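Local coordinates for protein endoribonuclease YbeY (Aquifex aeolicus, PDB 1OZ9) that probably acts as a zinc-dependent, single-strand-specific endoribonuclease in 70S ribosome quality control and in maturing the 3' end of 16S rRNA, at residues E26-L31 and E108-I113; S44-D49 and D86-Q91; E52-N57 and D64-V69. One frame throughout, in Å; residues are numbered along the deposited sequence.

Contact 1 of 3, residues E26-L31 and E108-I113; sequences EKWAEL and EVKRLI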
ATOM      1  N   GLU A  26       3.564  -8.974  -5.517  1.00 17.09           N
ATOM      2  CA  GLU A  26       4.987  -8.643  -5.535  1.00 18.57           C
ATOM      3  C   GLU A  26       5.337  -7.785  -6.761  1.00 18.49           C
ATOM      4  O   GLU A  26       6.044  -6.760  -6.638  1.00 17.82           O
ATOM      5  CB  GLU A  26       5.842  -9.915  -5.525  1.00 18.84           C
ATOM      6  CG  GLU A  26       7.227  -9.681  -4.968  1.00 25.28           C
ATOM      7  CD  GLU A  26       8.093 -10.949  -4.915  1.00 31.14           C
ATOM      8  OE1 GLU A  26       7.574 -12.053  -4.577  1.00 35.67           O
ATOM      9  OE2 GLU A  26       9.299 -10.822  -5.204  1.00 35.20           O
ATOM     10  N   LYS A  27       4.861  -8.219  -7.933  1.00 18.52           N
ATOM     11  CA  LYS A  27       5.069  -7.508  -9.194  1.00 19.24           C
ATOM     12  C   LYS A  27       4.500  -6.065  -9.175  1.00 19.43           C
ATOM     13  O   LYS A  27       5.221  -5.134  -9.561  1.00 18.64           O
ATOM     14  CB  LYS A  27       4.578  -8.316 -10.413  1.00 19.64           C
ATOM     15  CG  LYS A  27       4.311  -7.484 -11.711  1.00 23.68           C
ATOM     16  CD  LYS A  27       3.776  -8.344 -12.873  1.00 29.85           C
ATOM     17  CE  LYS A  27       2.837  -7.568 -13.846  1.00 33.52           C
ATOM     18  NZ  LYS A  27       3.405  -7.307 -15.226  1.00 32.52           N
ATOM     19  N   TRP A  28       3.250  -5.875  -8.732  1.00 17.96           N
ATOM     20  CA  TRP A  28       2.669  -4.529  -8.635  1.00 17.82           C
ATOM     21  C   TRP A  28       3.541  -3.642  -7.751  1.00 18.39           C
ATOM     22  O   TRP A  28       3.840  -2.500  -8.098  1.00 18.06           O
ATOM     23  CB  TRP A  28       1.261  -4.557  -8.027  1.00 17.27           C
ATOM     24  CG  TRP A  28       0.262  -5.173  -8.947  1.00 16.72           C
ATOM     25  CD1 TRP A  28       0.268  -5.139 -10.299  1.00 18.17           C
ATOM     26  CD2 TRP A  28      -0.876  -5.923  -8.570  1.00 16.71           C
ATOM     27  NE1 TRP A  28      -0.831  -5.798 -10.804  1.00 17.82           N
ATOM     28  CE2 TRP A  28      -1.534  -6.318  -9.756  1.00 17.77           C
ATOM     29  CE3 TRP A  28      -1.416  -6.308  -7.345  1.00 17.18           C
ATOM     30  CZ2 TRP A  28      -2.698  -7.082  -9.749  1.00 18.93           C
ATOM     31  CZ3 TRP A  28      -2.583  -7.057  -7.347  1.00 18.96           C
ATOM     32  CH2 TRP A  28      -3.200  -7.436  -8.536  1.00 18.04           C
ATOM     33  N   ALA A  29       3.940  -4.185  -6.605  1.00 17.87           N
ATOM     34  CA  ALA A  29       4.776  -3.431  -5.680  1.00 18.74           C
ATOM     35  C   ALA A  29       6.134  -3.079  -6.315  1.00 19.17           C
ATOM     36  O   ALA A  29       6.585  -1.919  -6.196  1.00 18.65           O
ATOM     37  CB  ALA A  29       4.954  -4.179  -4.374  1.00 18.40           C
ATOM     38  N   GLU A  30       6.770  -4.046  -6.981  1.00 18.05           N
ATOM     39  CA  GLU A  30       8.050  -3.780  -7.649  1.00 19.26           C
ATOM     40  C   GLU A  30       7.892  -2.761  -8.783  1.00 18.17           C
ATOM     41  O   GLU A  30       8.742  -1.850  -8.937  1.00 18.43           O
ATOM     42  CB  GLU A  30       8.696  -5.076  -8.173  1.00 20.87           C
ATOM     43  CG  GLU A  30       9.121  -6.022  -7.044  1.00 26.10           C
ATOM     44  CD  GLU A  30       9.725  -7.313  -7.562  1.00 34.30           C
ATOM     45  OE1 GLU A  30       9.386  -7.705  -8.703  1.00 33.88           O
ATOM     46  OE2 GLU A  30      10.548  -7.926  -6.841  1.00 37.15           O
ATOM     47  N   LEU A  31       6.804  -2.871  -9.546  1.00 15.33           N
ATOM     48  CA  LEU A  31       6.579  -1.926 -10.617  1.00 15.09           C
ATOM     49  C   LEU A  31       6.335  -0.517 -10.063  1.00 14.79           C
ATOM     50  O   LEU A  31       6.761   0.456 -10.661  1.00 14.56           O
ATOM     51  CB  LEU A  31       5.405  -2.325 -11.495  1.00 14.96           C
ATOM     52  CG  LEU A  31       5.657  -3.533 -12.395  1.00 16.28           C
ATOM     53  CD1 LEU A  31       4.332  -3.961 -13.041  1.00 16.92           C
ATOM     54  CD2 LEU A  31       6.775  -3.280 -13.443  1.00 18.96           C
ATOM     55  N   GLU A 108      -8.708  -3.677  -6.850  1.00 17.72           N
ATOM     56  CA  GLU A 108      -8.766  -2.924  -5.593  1.00 17.36           C
ATOM     57  C   GLU A 108      -7.476  -3.103  -4.788  1.00 17.79           C
ATOM     58  O   GLU A 108      -6.927  -2.144  -4.205  1.00 15.95           O
ATOM     59  CB  GLU A 108     -10.008  -3.314  -4.767  1.00 17.69           C
ATOM     60  CG  GLU A 108     -10.172  -2.542  -3.445  1.00 17.15           C
ATOM     61  CD  GLU A 108     -10.427  -1.044  -3.640  1.00 21.76           C
ATOM     62  OE1 GLU A 108     -10.681  -0.597  -4.795  1.00 18.12           O
ATOM     63  OE2 GLU A 108     -10.381  -0.302  -2.624  1.00 22.14           O
ATOM     64  N   VAL A 109      -6.967  -4.329  -4.756  1.00 16.47           N
ATOM     65  CA  VAL A 109      -5.731  -4.550  -4.032  1.00 16.72           C
ATOM     66  C   VAL A 109      -4.553  -3.797  -4.659  1.00 16.85           C
ATOM     67  O   VAL A 109      -3.713  -3.236  -3.958  1.00 17.39           O
ATOM     68  CB  VAL A 109      -5.452  -6.052  -3.890  1.00 17.25           C
ATOM     69  CG1 VAL A 109      -4.033  -6.278  -3.339  1.00 17.35           C
ATOM     70  CG2 VAL A 109      -6.536  -6.645  -2.964  1.00 17.23           C
ATOM     71  N   LYS A 110      -4.488  -3.811  -5.977  1.00 16.82           N
ATOM     72  CA  LYS A 110      -3.452  -3.092  -6.714  1.00 18.03           C
ATOM     73  C   LYS A 110      -3.496  -1.593  -6.370  1.00 18.04           C
ATOM     74  O   LYS A 110      -2.459  -0.954  -6.072  1.00 18.87           O
ATOM     75  CB  LYS A 110      -3.638  -3.277  -8.226  1.00 17.48           C
ATOM     76  CG  LYS A 110      -2.598  -2.518  -9.092  1.00 20.97           C
ATOM     77  CD  LYS A 110      -2.807  -2.780 -10.593  1.00 26.49           C
ATOM     78  CE  LYS A 110      -4.023  -2.062 -11.114  1.00 30.13           C
ATOM     79  NZ  LYS A 110      -4.313  -2.359 -12.562  1.00 32.95           N
ATOM     80  N   ARG A 111      -4.698  -1.045  -6.374  1.00 17.66           N
ATOM     81  CA  ARG A 111      -4.889   0.371  -6.081  1.00 18.45           C
ATOM     82  C   ARG A 111      -4.510   0.716  -4.639  1.00 18.19           C
ATOM     83  O   ARG A 111      -3.961   1.800  -4.365  1.00 18.72           O
ATOM     84  CB  ARG A 111      -6.327   0.775  -6.369  1.00 17.26           C
ATOM     85  CG  ARG A 111      -6.633   0.932  -7.888  1.00 21.49           C
ATOM     86  CD  ARG A 111      -8.086   1.318  -8.182  1.00 22.42           C
ATOM     87  NE  ARG A 111      -8.514   1.092  -9.563  1.00 26.36           N
ATOM     88  CZ  ARG A 111      -9.651   1.600 -10.097  1.00 30.92           C
ATOM     89  NH1 ARG A 111     -10.442   2.389  -9.368  1.00 31.17           N
ATOM     90  NH2 ARG A 111      -9.999   1.330 -11.363  1.00 29.77           N
ATOM     91  N   LEU A 112      -4.794  -0.198  -3.728  1.00 17.37           N
ATOM     92  CA  LEU A 112      -4.487   0.004  -2.334  1.00 16.79           C
ATOM     93  C   LEU A 112      -2.982  -0.094  -2.097  1.00 17.67           C
ATOM     94  O   LEU A 112      -2.451   0.589  -1.224  1.00 16.54           O
ATOM     95  CB  LEU A 112      -5.231  -1.013  -1.451  1.00 17.28           C
ATOM     96  CG  LEU A 112      -6.738  -0.722  -1.326  1.00 17.34           C
ATOM     97  CD1 LEU A 112      -7.464  -1.878  -0.674  1.00 18.52           C
ATOM     98  CD2 LEU A 112      -7.040   0.592  -0.536  1.00 17.54           C
ATOM     99  N   ILE A 113      -2.298  -0.958  -2.845  1.00 16.54           N
ATOM    100  CA  ILE A 113      -0.832  -1.029  -2.724  1.00 17.13           C
ATOM    101  C   ILE A 113      -0.212   0.296  -3.109  1.00 17.51           C
ATOM    102  O   ILE A 113       0.656   0.818  -2.413  1.00 17.92           O
ATOM    103  CB  ILE A 113      -0.290  -2.117  -3.647  1.00 16.57           C
ATOM    104  CG1 ILE A 113      -0.593  -3.477  -3.032  1.00 16.54           C
ATOM    105  CG2 ILE A 113       1.242  -1.976  -3.847  1.00 18.49           C
ATOM    106  CD1 ILE A 113      -0.437  -4.641  -4.023  1.00 17.55           C
TER
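The indole of Trp-28 lies against the aliphatic chain of Lys-110 where two helices of the metalloproteinase-type fold, 22-35 and 105-120, run side by side. The two short segments cross at -35° with axes 9.9 Å apart, a spacing that a large ring fills well. Trp-28 has CG beside its backbone N and anti to the carbonyl carbon (chi1 -70°), which swings the ring across to the other helix. Lys-110 holds CG anti to the backbone N (chi1 179°) and its methylenes run across one face of the indole: CB makes a CH-pi contact 3.8 Å from the centroid of the six-membered ring, and CD comes within 3.6 Å of NE1. A lysine suits this half-covered place because its carbons can cover a ring while its charge goes elsewhere; the bend at chi3 leads NZ away, and Glu-107 pairs with it in a salt bridge. Val-109 CG1 meets Trp-28 CZ3 obliquely at 4.3 Å. Ala-29, a small buried residue, sets its CB 4.3 Å from Ile-113 CG2. The other branch of that isoleucine reaches the indole, its CD1 resting at the ring edge, near the ring plane, 3.8 Å from Trp-28 CE3.

Contact 2 of 3, residues S44-D49 and D86-Q91; sequences SVYITD and DVVISQ
Five backbone hydrogen bonds join 44-49 to 86-91 as parallel neighbours. Ser-44 O accepts from Val-87 N, Val-87 O from Tyr-46 N, Tyr-46 O from Ile-89 N, and Ile-89 O from Thr-48 N, the last at 2.8 Å and nearly straight (172°). Gln-91 N, in the next helix, closes the series on Thr-48 O at 2.9 Å. Each of these carbonyls also receives a CA-H from the facing strand, as Val-87 O does from Val-45 CA at 3.3 Å.

Side chains alternate between two faces. On one, Val-88 CG1, anti to its backbone N (chi1 180°), faces the neighbouring strand and touches both Tyr-46 CD2 (4.0 Å) and Thr-48 CG2 (3.7 Å); beta-branched valine and threonine suit an extended strand. The tyrosine and threonine hydroxyls both meet Glu-52, and Thr-48 CB lies over the tyrosine ring toward its rim. On the other face, Ile-47 and Ile-89 point the same way side by side, and Ile-47 CD1 leans over to Ile-89 CB at 3.8 Å while CG2 reaches Gln-91 CB. Cutting Ile-47 back to an alanine is likely to open a gap beside Ile-89 and leave Gln-91 CB without its methyl neighbour. Helix 105-120 packs here, where Leu-112 and Ile-113 touch Ile-89.

Both strands end at helix starts: Asp-49 and Ser-90 are the N-cap residues, OD1 accepting from Glu-52 N and OG from Thr-93 N, and Ser-90 OG also hydrogen-bonds Asp-50 OD1. Parallel strands leading into helices, in a mixed sheet bordered by antiparallel strand 69-78, belong to the alpha/beta core of the YbeY metallohydrolase fold.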
ATOM      1  N   SER A  44       7.612  -3.945   2.793  1.00 18.52           N
ATOM      2  CA  SER A  44       6.841  -5.122   3.162  1.00 18.72           C
ATOM      3  C   SER A  44       5.363  -4.873   2.859  1.00 18.73           C
ATOM      4  O   SER A  44       4.853  -3.772   3.111  1.00 17.70           O
ATOM      5  CB  SER A  44       7.057  -5.488   4.631  1.00 20.04           C
ATOM      6  OG  SER A  44       8.414  -5.902   4.825  1.00 19.73           O
ATOM      7  N   VAL A  45       4.701  -5.877   2.281  1.00 18.07           N
ATOM      8  CA  VAL A  45       3.271  -5.770   2.010  1.00 18.78           C
ATOM      9  C   VAL A  45       2.560  -6.911   2.735  1.00 18.73           C
ATOM     10  O   VAL A  45       2.938  -8.092   2.565  1.00 18.81           O
ATOM     11  CB  VAL A  45       2.974  -5.811   0.515  1.00 19.02           C
ATOM     12  CG1 VAL A  45       1.455  -5.665   0.276  1.00 19.95           C
ATOM     13  CG2 VAL A  45       3.764  -4.689  -0.221  1.00 21.35           C
ATOM     14  N   TYR A  46       1.562  -6.597   3.565  1.00 17.26           N
ATOM     15  CA  TYR A  46       0.856  -7.656   4.301  1.00 18.93           C
ATOM     16  C   TYR A  46      -0.602  -7.646   3.878  1.00 18.78           C
ATOM     17  O   TYR A  46      -1.232  -6.588   3.902  1.00 17.73           O
ATOM     18  CB  TYR A  46       0.961  -7.397   5.803  1.00 18.84           C
ATOM     19  CG  TYR A  46       0.410  -8.473   6.741  1.00 23.87           C
ATOM     20  CD1 TYR A  46       0.399  -9.819   6.393  1.00 24.97           C
ATOM     21  CD2 TYR A  46      -0.071  -8.123   8.008  1.00 25.68           C
ATOM     22  CE1 TYR A  46      -0.083 -10.781   7.271  1.00 25.45           C
ATOM     23  CE2 TYR A  46      -0.551  -9.062   8.885  1.00 26.47           C
ATOM     24  CZ  TYR A  46      -0.557 -10.391   8.529  1.00 27.19           C
ATOM     25  OH  TYR A  46      -1.045 -11.307   9.442  1.00 25.72           O
ATOM     26  N   ILE A  47      -1.134  -8.790   3.456  1.00 17.01           N
ATOM     27  CA  ILE A  47      -2.570  -8.861   3.152  1.00 17.93           C
ATOM     28  C   ILE A  47      -3.228  -9.642   4.290  1.00 17.11           C
ATOM     29  O   ILE A  47      -2.959 -10.843   4.481  1.00 17.45           O
ATOM     30  CB  ILE A  47      -2.876  -9.573   1.827  1.00 17.40           C
ATOM     31  CG1 ILE A  47      -2.105  -8.969   0.645  1.00 19.91           C
ATOM     32  CG2 ILE A  47      -4.392  -9.575   1.574  1.00 18.49           C
ATOM     33  CD1 ILE A  47      -2.352  -7.460   0.378  1.00 17.66           C
ATOM     34  N   THR A  48      -4.087  -8.976   5.055  1.00 16.40           N
ATOM     35  CA  THR A  48      -4.672  -9.616   6.217  1.00 16.58           C
ATOM     36  C   THR A  48      -6.183  -9.445   6.244  1.00 17.17           C
ATOM     37  O   THR A  48      -6.794  -9.247   5.183  1.00 16.81           O
ATOM     38  CB  THR A  48      -3.950  -9.111   7.505  1.00 16.88           C
ATOM     39  OG1 THR A  48      -4.432  -9.805   8.651  1.00 16.94           O
ATOM     40  CG2 THR A  48      -4.231  -7.619   7.778  1.00 16.58           C
ATOM     41  N   ASP A  49      -6.783  -9.548   7.425  1.00 17.52           N
ATOM     42  CA  ASP A  49      -8.247  -9.480   7.560  1.00 17.52           C
ATOM     43  C   ASP A  49      -8.708  -8.273   8.367  1.00 17.38           C
ATOM     44  O   ASP A  49      -7.893  -7.525   8.896  1.00 16.12           O
ATOM     45  CB  ASP A  49      -8.807 -10.751   8.202  1.00 18.11           C
ATOM     46  CG  ASP A  49      -8.302 -10.975   9.632  1.00 19.96           C
ATOM     47  OD1 ASP A  49      -7.600 -10.116  10.204  1.00 19.41           O
ATOM     48  OD2 ASP A  49      -8.565 -12.014  10.270  1.00 23.72           O
ATOM     49  N   ASP A  86       6.136  -0.676   6.048  1.00 19.28           N
ATOM     50  CA  ASP A  86       5.091  -1.647   5.742  1.00 19.27           C
ATOM     51  C   ASP A  86       3.813  -1.054   5.193  1.00 18.06           C
ATOM     52  O   ASP A  86       3.392   0.013   5.617  1.00 16.34           O
ATOM     53  CB  ASP A  86       4.661  -2.375   7.020  1.00 19.69           C
ATOM     54  CG  ASP A  86       5.818  -3.017   7.743  1.00 23.69           C
ATOM     55  OD1 ASP A  86       6.745  -3.472   7.062  1.00 25.23           O
ATOM     56  OD2 ASP A  86       5.880  -3.076   8.984  1.00 28.07           O
ATOM     57  N   VAL A  87       3.169  -1.818   4.322  1.00 17.44           N
ATOM     58  CA  VAL A  87       1.814  -1.491   3.845  1.00 17.54           C
ATOM     59  C   VAL A  87       0.959  -2.688   4.231  1.00 17.40           C
ATOM     60  O   VAL A  87       1.311  -3.823   3.902  1.00 18.14           O
ATOM     61  CB  VAL A  87       1.745  -1.332   2.341  1.00 16.90           C
ATOM     62  CG1 VAL A  87       0.298  -1.203   1.900  1.00 18.96           C
ATOM     63  CG2 VAL A  87       2.523  -0.055   1.914  1.00 18.18           C
ATOM     64  N   VAL A  88      -0.142  -2.449   4.943  1.00 17.03           N
ATOM     65  CA  VAL A  88      -1.003  -3.536   5.403  1.00 15.58           C
ATOM     66  C   VAL A  88      -2.402  -3.290   4.825  1.00 16.75           C
ATOM     67  O   VAL A  88      -2.973  -2.211   5.053  1.00 15.88           O
ATOM     68  CB  VAL A  88      -1.098  -3.515   6.944  1.00 16.15           C
ATOM     69  CG1 VAL A  88      -2.011  -4.653   7.460  1.00 14.79           C
ATOM     70  CG2 VAL A  88       0.293  -3.618   7.561  1.00 16.96           C
ATOM     71  N   ILE A  89      -2.965  -4.304   4.140  1.00 15.96           N
ATOM     72  CA  ILE A  89      -4.249  -4.186   3.471  1.00 16.15           C
ATOM     73  C   ILE A  89      -5.194  -5.261   3.977  1.00 16.07           C
ATOM     74  O   ILE A  89      -4.776  -6.401   4.173  1.00 16.91           O
ATOM     75  CB  ILE A  89      -4.011  -4.420   1.967  1.00 16.54           C
ATOM     76  CG1 ILE A  89      -3.266  -3.204   1.404  1.00 16.70           C
ATOM     77  CG2 ILE A  89      -5.351  -4.694   1.235  1.00 17.71           C
ATOM     78  CD1 ILE A  89      -2.708  -3.387  -0.011  1.00 18.94           C
ATOM     79  N   SER A  90      -6.450  -4.914   4.190  1.00 15.99           N
ATOM     80  CA  SER A  90      -7.410  -5.927   4.588  1.00 16.52           C
ATOM     81  C   SER A  90      -8.123  -6.424   3.345  1.00 17.12           C
ATOM     82  O   SER A  90      -8.804  -5.659   2.642  1.00 16.43           O
ATOM     83  CB  SER A  90      -8.471  -5.380   5.543  1.00 16.48           C
ATOM     84  OG  SER A  90      -9.500  -6.377   5.701  1.00 16.16           O
ATOM     85  N   GLN A  91      -7.985  -7.713   3.088  1.00 17.66           N
ATOM     86  CA  GLN A  91      -8.733  -8.318   2.006  1.00 18.31           C
ATOM     87  C   GLN A  91     -10.237  -8.174   2.210  1.00 18.22           C
ATOM     88  O   GLN A  91     -10.972  -7.993   1.253  1.00 18.84           O
ATOM     89  CB  GLN A  91      -8.370  -9.810   1.862  1.00 17.94           C
ATOM     90  CG  GLN A  91      -9.107 -10.469   0.721  1.00 17.88           C
ATOM     91  CD  GLN A  91      -8.779 -11.955   0.631  1.00 18.47           C
ATOM     92  OE1 GLN A  91      -9.564 -12.820   1.056  1.00 19.22           O
ATOM     93  NE2 GLN A  91      -7.634 -12.244   0.087  1.00 13.93           N
TER

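Contact 3 of 3, residues E52-N57 and D64-V69; sequences EIRELN and DKPTDV
Ile-53 is the first residue of 52-57 to meet the chain that returns alongside it, and does so with two methyl groups. Its CG2 presses on the backbone, 3.5 Å from Thr-67 N, and also touches Pro-66 CB. At the far end CD1 rests against the carbonyl oxygens of Thr-67 and Asp-68 and against CG2 of Thr-67, whose side chain Ile-53 crosses at about a right angle. A chi1 of -148°, well off the staggered value, goes with this fit against main chain. A hydrophobic residue suits this buried spot, where the side chain also touches Leu-70 and Ser-90.

Arg-54 follows, at the solvent-facing margin, where its chain runs extended past Lys-65 and Pro-66, with CG anti to the backbone N. Its guanidinium meets Asp-64 in a salt bridge: NE gives OD1 a 2.7 Å hydrogen bond on the syn side but out of the carboxylate plane, while NH2 adds two weak bonds, to OD1 and OD2. The carboxylate is turned 62° from the guanidinium plane, a skewed grip rather than a flat two-pronged pair. This clasp ties helix 50-61 to the connection that leads from it into strand 69-78, the edge strand of the YbeY sheet; Val-69, where that strand begins, touches His-115, a predicted ligand of the catalytic zinc.

One turn on from Ile-53, Asn-57 points toward the same connection. Its ND2 donates to Lys-65 O at 2.8 Å along a nearly straight path (171°), the oxygen lying in the amide plane although the donor stands above the carbonyl plane. An asparagine suits the place because its short amide can reach the loop carbonyl directly from the helix, and ND2 also packs on Thr-67 CB.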
ATOM      1  N   GLU A  52      -7.455  -8.076  12.164  1.00 19.91           N
ATOM      2  CA  GLU A  52      -6.090  -7.647  12.406  1.00 20.48           C
ATOM      3  C   GLU A  52      -5.900  -6.174  12.085  1.00 19.56           C
ATOM      4  O   GLU A  52      -5.252  -5.443  12.844  1.00 19.64           O
ATOM      5  CB  GLU A  52      -5.091  -8.491  11.639  1.00 20.59           C
ATOM      6  CG  GLU A  52      -3.685  -7.957  11.817  1.00 25.31           C
ATOM      7  CD  GLU A  52      -2.616  -8.998  11.564  1.00 30.36           C
ATOM      8  OE1 GLU A  52      -2.879  -9.969  10.802  1.00 28.25           O
ATOM      9  OE2 GLU A  52      -1.512  -8.827  12.145  1.00 32.73           O
ATOM     10  N   ILE A  53      -6.474  -5.715  10.982  1.00 18.40           N
ATOM     11  CA  ILE A  53      -6.286  -4.315  10.646  1.00 17.98           C
ATOM     12  C   ILE A  53      -6.964  -3.423  11.691  1.00 17.53           C
ATOM     13  O   ILE A  53      -6.498  -2.329  11.996  1.00 16.71           O
ATOM     14  CB  ILE A  53      -6.707  -4.004   9.195  1.00 18.28           C
ATOM     15  CG1 ILE A  53      -5.820  -2.874   8.638  1.00 18.84           C
ATOM     16  CG2 ILE A  53      -8.211  -3.690   9.098  1.00 16.96           C
ATOM     17  CD1 ILE A  53      -5.763  -2.823   7.147  1.00 19.09           C
ATOM     18  N   ARG A  54      -8.005  -3.938  12.324  1.00 17.66           N
ATOM     19  CA  ARG A  54      -8.679  -3.158  13.345  1.00 18.04           C
ATOM     20  C   ARG A  54      -7.764  -2.949  14.550  1.00 18.18           C
ATOM     21  O   ARG A  54      -7.659  -1.832  15.074  1.00 18.68           O
ATOM     22  CB  ARG A  54      -9.997  -3.823  13.739  1.00 18.19           C
ATOM     23  CG  ARG A  54     -10.779  -3.094  14.800  1.00 18.07           C
ATOM     24  CD  ARG A  54     -11.965  -3.888  15.306  1.00 20.36           C
ATOM     25  NE  ARG A  54     -12.569  -3.293  16.495  1.00 20.17           N
ATOM     26  CZ  ARG A  54     -13.840  -3.457  16.827  1.00 22.50           C
ATOM     27  NH1 ARG A  54     -14.631  -4.193  16.053  1.00 21.81           N
ATOM     28  NH2 ARG A  54     -14.328  -2.884  17.923  1.00 21.89           N
ATOM     29  N   GLU A  55      -7.098  -4.009  14.999  1.00 18.02           N
ATOM     30  CA  GLU A  55      -6.185  -3.869  16.127  1.00 18.18           C
ATOM     31  C   GLU A  55      -5.123  -2.842  15.759  1.00 17.22           C
ATOM     32  O   GLU A  55      -4.761  -2.001  16.572  1.00 17.16           O
ATOM     33  CB  GLU A  55      -5.489  -5.187  16.492  1.00 17.94           C
ATOM     34  CG  GLU A  55      -6.367  -6.328  16.963  1.00 21.45           C
ATOM     35  CD  GLU A  55      -5.590  -7.633  17.074  1.00 24.71           C
ATOM     36  OE1 GLU A  55      -4.416  -7.659  16.667  1.00 25.46           O
ATOM     37  OE2 GLU A  55      -6.146  -8.643  17.545  1.00 27.41           O
ATOM     38  N   LEU A  56      -4.629  -2.916  14.531  1.00 17.10           N
ATOM     39  CA  LEU A  56      -3.597  -1.987  14.073  1.00 16.82           C
ATOM     40  C   LEU A  56      -4.095  -0.539  14.075  1.00 17.25           C
ATOM     41  O   LEU A  56      -3.407   0.374  14.567  1.00 17.08           O
ATOM     42  CB  LEU A  56      -3.104  -2.370  12.685  1.00 17.07           C
ATOM     43  CG  LEU A  56      -2.299  -3.668  12.616  1.00 18.43           C
ATOM     44  CD1 LEU A  56      -1.979  -4.038  11.155  1.00 16.68           C
ATOM     45  CD2 LEU A  56      -1.028  -3.579  13.495  1.00 18.80           C
ATOM     46  N   ASN A  57      -5.300  -0.340  13.545  1.00 16.74           N
ATOM     47  CA  ASN A  57      -5.921   0.976  13.477  1.00 16.31           C
ATOM     48  C   ASN A  57      -6.105   1.543  14.873  1.00 16.44           C
ATOM     49  O   ASN A  57      -5.886   2.729  15.116  1.00 16.47           O
ATOM     50  CB  ASN A  57      -7.278   0.855  12.786  1.00 15.66           C
ATOM     51  CG  ASN A  57      -7.678   2.113  12.008  1.00 16.34           C
ATOM     52  OD1 ASN A  57      -6.866   3.027  11.759  1.00 14.05           O
ATOM     53  ND2 ASN A  57      -8.941   2.142  11.591  1.00 16.40           N
ATOM     54  N   ASP A  64     -10.751   2.684  16.515  1.00 21.26           N
ATOM     55  CA  ASP A  64     -11.202   1.315  16.748  1.00 21.19           C
ATOM     56  C   ASP A  64     -12.204   0.848  15.703  1.00 20.92           C
ATOM     57  O   ASP A  64     -13.396   0.747  15.966  1.00 20.42           O
ATOM     58  CB  ASP A  64     -11.787   1.188  18.159  1.00 21.62           C
ATOM     59  CG  ASP A  64     -12.017  -0.254  18.571  1.00 21.49           C
ATOM     60  OD1 ASP A  64     -11.651  -1.170  17.807  1.00 21.00           O
ATOM     61  OD2 ASP A  64     -12.559  -0.558  19.646  1.00 21.70           O
ATOM     62  N   LYS A  65     -11.697   0.562  14.511  1.00 20.92           N
ATOM     63  CA  LYS A  65     -12.517   0.063  13.428  1.00 21.04           C
ATOM     64  C   LYS A  65     -11.606  -0.455  12.322  1.00 20.33           C
ATOM     65  O   LYS A  65     -10.426  -0.106  12.262  1.00 20.25           O
ATOM     66  CB  LYS A  65     -13.418   1.168  12.889  1.00 21.83           C
ATOM     67  CG  LYS A  65     -12.661   2.369  12.307  1.00 24.89           C
ATOM     68  CD  LYS A  65     -13.664   3.459  11.888  1.00 29.91           C
ATOM     69  CE  LYS A  65     -13.106   4.874  12.134  1.00 32.27           C
ATOM     70  NZ  LYS A  65     -14.159   5.947  12.064  1.00 32.58           N
ATOM     71  N   PRO A  66     -12.148  -1.297  11.456  1.00 19.55           N
ATOM     72  CA  PRO A  66     -11.373  -1.817  10.326  1.00 19.19           C
ATOM     73  C   PRO A  66     -11.196  -0.710   9.305  1.00 18.38           C
ATOM     74  O   PRO A  66     -11.876   0.315   9.409  1.00 17.56           O
ATOM     75  CB  PRO A  66     -12.275  -2.903   9.737  1.00 19.29           C
ATOM     76  CG  PRO A  66     -13.398  -3.085  10.735  1.00 20.39           C
ATOM     77  CD  PRO A  66     -13.527  -1.818  11.499  1.00 19.66           C
ATOM     78  N   THR A  67     -10.279  -0.903   8.368  1.00 17.20           N
ATOM     79  CA  THR A  67     -10.076   0.037   7.276  1.00 17.27           C
ATOM     80  C   THR A  67      -9.482  -0.721   6.092  1.00 16.89           C
ATOM     81  O   THR A  67      -9.240  -1.933   6.194  1.00 17.56           O
ATOM     82  CB  THR A  67      -9.192   1.224   7.722  1.00 17.02           C
ATOM     83  OG1 THR A  67      -9.165   2.199   6.677  1.00 16.70           O
ATOM     84  CG2 THR A  67      -7.715   0.782   7.866  1.00 15.83           C
ATOM     85  N   ASP A  68      -9.274  -0.060   4.961  1.00 16.54           N
ATOM     86  CA  ASP A  68      -8.726  -0.768   3.794  1.00 16.73           C
ATOM     87  C   ASP A  68      -7.196  -0.915   3.777  1.00 17.09           C
ATOM     88  O   ASP A  68      -6.646  -2.002   3.457  1.00 15.83           O
ATOM     89  CB  ASP A  68      -9.193  -0.127   2.489  1.00 16.75           C
ATOM     90  CG  ASP A  68      -9.010   1.394   2.455  1.00 19.22           C
ATOM     91  OD1 ASP A  68      -8.461   2.015   3.421  1.00 15.18           O
ATOM     92  OD2 ASP A  68      -9.455   2.059   1.476  1.00 20.84           O
ATOM     93  N   VAL A  69      -6.493   0.156   4.118  1.00 16.27           N
ATOM     94  CA  VAL A  69      -5.038   0.076   4.067  1.00 16.26           C
ATOM     95  C   VAL A  69      -4.413   0.987   5.133  1.00 16.71           C
ATOM     96  O   VAL A  69      -4.914   2.080   5.399  1.00 16.66           O
ATOM     97  CB  VAL A  69      -4.540   0.501   2.647  1.00 17.05           C
ATOM     98  CG1 VAL A  69      -5.015   1.948   2.279  1.00 17.72           C
ATOM     99  CG2 VAL A  69      -2.995   0.313   2.447  1.00 17.69           C
TER

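How the contacts relate
Contacts 1 and 2 belong to the buried body of the protein, whereas contact 3 is only partly buried, with exposed residues at its outer end. They join different kinds of element: helix against helix in contact 1, strand against strand in contact 2, helix against loop in contact 3. No helix or strand serves two contacts, yet strand 41-48 of contact 2 leads directly into helix 50-61 of contact 3. Val-109 CG1 packs on Ile-47 CD1, giving contacts 1 and 2 an apolar boundary. Contacts 2 and 3 meet through both packing and polar groups, such as Ser-90 N with Asp-68 O. No hydrogen bond crosses contact 1, main-chain bonds dominate contact 2, and side-chain charge and amide appear in contact 3.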